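Poly(A) RNA polymerase GLD2 (Rattus norvegicus, PDB 6LBK) probably adds successive AMP units from ATP to the 3' ends of selected cytoplasmic mRNAs, and a single nucleotide to certain microRNAs. Local coordinates at residues E215-S220 with L224-L229. The protein carries 1 engineered substitution. Numbering follows the deposited sequence.
Sequences EINDAS and LSSYSL
Ile216 and Leu224 are joined backbone to backbone: Leu224 N donates to Ile216 O over 2.9 Å. Leu224 CB packs against the same oxygen, 3.5 Å from Ile216 O. The return contact comes from Asn217, whose CA lies 3.3 Å from Leu224 O in a CA-H...O contact. With CG anti to N (chi1 -177°), the Asn217 amide swings across the start of the next helix and comes to lie beside Leu224 O and Ser226 OG. Further along, Ala219 CB meets Ser225 CB at 3.9 Å, methyl against methylene. Cutting Asn217 back to an alanine is likely to open a gap beside Leu224 O and Ser226 OG, at the start of helix 226-239. Helices 200-213 and 226-239 with this linker form a helix-loop-helix connection whose second helix begins near the active site: Ser226 lies about 8 Å, side chain to side chain, from Asp111, a probable catalytic magnesium ligand. At the start of the loop, Glu215, with positive phi, is the C-prime residue of the Schellman motif that ends helix 200-213; at its far end Ser225 is the N-cap of helix 226-239, its OG hydrogen-bonded to Ser228 OG at 2.9 Å. Ser228 OG in turn bonds Thr337 OG1, while Thr223 OG1 accepts from the backbone N of Asp218. The Ile216 and Leu224 side chains both touch Ile350 of helix 344-363.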
# COMPACT_ATOMS: atom_id res chain seq x y z
N GLU A 215 -4.53 -6.36 -14.27
CA GLU A 215 -5.83 -5.72 -14.09
C GLU A 215 -6.55 -6.27 -12.87
O GLU A 215 -7.78 -6.38 -12.87
CB GLU A 215 -6.71 -5.88 -15.35
CG GLU A 215 -7.19 -4.58 -15.98
CD GLU A 215 -7.60 -3.50 -14.97
OE1 GLU A 215 -8.39 -3.79 -14.05
OE2 GLU A 215 -7.08 -2.37 -15.08
N ILE A 216 -5.80 -6.61 -11.81
CA ILE A 216 -6.38 -7.02 -10.54
C ILE A 216 -5.96 -6.12 -9.40
O ILE A 216 -6.19 -6.44 -8.24
CB ILE A 216 -6.01 -8.48 -10.20
CG1 ILE A 216 -4.52 -8.59 -9.85
CG2 ILE A 216 -6.33 -9.39 -11.37
CD1 ILE A 216 -4.02 -10.04 -9.70
N ASN A 217 -5.39 -4.96 -9.70
CA ASN A 217 -4.91 -4.08 -8.65
C ASN A 217 -5.68 -2.76 -8.72
O ASN A 217 -5.09 -1.70 -8.91
CB ASN A 217 -3.40 -3.85 -8.80
CG ASN A 217 -2.82 -2.99 -7.68
OD1 ASN A 217 -3.44 -2.81 -6.63
ND2 ASN A 217 -1.64 -2.42 -7.92
N ASP A 218 -7.02 -2.83 -8.60
CA ASP A 218 -7.79 -1.58 -8.60
C ASP A 218 -9.10 -1.83 -7.84
O ASP A 218 -10.13 -2.21 -8.43
CB ASP A 218 -8.03 -1.10 -10.02
CG ASP A 218 -8.21 0.41 -10.11
OD1 ASP A 218 -9.35 0.91 -9.95
OD2 ASP A 218 -7.18 1.09 -10.34
N ALA A 219 -9.09 -1.50 -6.54
CA ALA A 219 -10.29 -1.65 -5.72
C ALA A 219 -11.48 -0.88 -6.29
O ALA A 219 -12.63 -1.30 -6.12
CB ALA A 219 -10.01 -1.22 -4.28
N SER A 220 -11.23 0.24 -6.98
CA SER A 220 -12.37 0.95 -7.58
C SER A 220 -13.01 0.12 -8.68
O SER A 220 -14.18 0.33 -9.00
CB SER A 220 -11.94 2.30 -8.16
OG SER A 220 -11.17 2.12 -9.34
N LEU A 224 -8.03 -6.06 -6.06
CA LEU A 224 -7.27 -5.91 -4.82
C LEU A 224 -6.65 -4.53 -4.66
O LEU A 224 -5.89 -4.08 -5.53
CB LEU A 224 -6.15 -6.93 -4.76
CG LEU A 224 -6.50 -8.40 -4.70
CD1 LEU A 224 -5.24 -9.15 -4.99
CD2 LEU A 224 -7.00 -8.68 -3.29
N SER A 225 -6.88 -3.90 -3.52
CA SER A 225 -6.23 -2.62 -3.27
C SER A 225 -4.74 -2.83 -3.04
O SER A 225 -4.30 -3.90 -2.62
CB SER A 225 -6.85 -1.92 -2.06
OG SER A 225 -6.58 -2.62 -0.87
N SER A 226 -3.97 -1.78 -3.33
CA SER A 226 -2.53 -1.84 -3.11
C SER A 226 -2.23 -2.17 -1.66
O SER A 226 -1.30 -2.94 -1.37
CB SER A 226 -1.89 -0.50 -3.47
OG SER A 226 -1.73 -0.39 -4.87
N TYR A 227 -3.02 -1.61 -0.74
CA TYR A 227 -2.84 -1.87 0.68
C TYR A 227 -3.12 -3.34 1.01
O TYR A 227 -2.42 -3.94 1.82
CB TYR A 227 -3.74 -0.95 1.50
CG TYR A 227 -3.51 -0.92 3.00
CD1 TYR A 227 -2.23 -0.99 3.53
CD2 TYR A 227 -4.58 -0.77 3.88
CE1 TYR A 227 -2.01 -0.93 4.92
CE2 TYR A 227 -4.38 -0.71 5.26
CZ TYR A 227 -3.09 -0.78 5.77
OH TYR A 227 -2.88 -0.71 7.14
N SER A 228 -4.16 -3.92 0.39
CA SER A 228 -4.42 -5.34 0.58
C SER A 228 -3.23 -6.17 0.15
O SER A 228 -2.78 -7.05 0.88
CB SER A 228 -5.65 -5.76 -0.19
OG SER A 228 -6.81 -5.19 0.38
N LEU A 229 -2.69 -5.87 -1.03
CA LEU A 229 -1.53 -6.61 -1.53
C LEU A 229 -0.35 -6.48 -0.59
O LEU A 229 0.33 -7.47 -0.31
CB LEU A 229 -1.14 -6.13 -2.92
CG LEU A 229 -1.69 -6.78 -4.16
CD1 LEU A 229 -1.11 -6.00 -5.28
CD2 LEU A 229 -1.25 -8.23 -4.23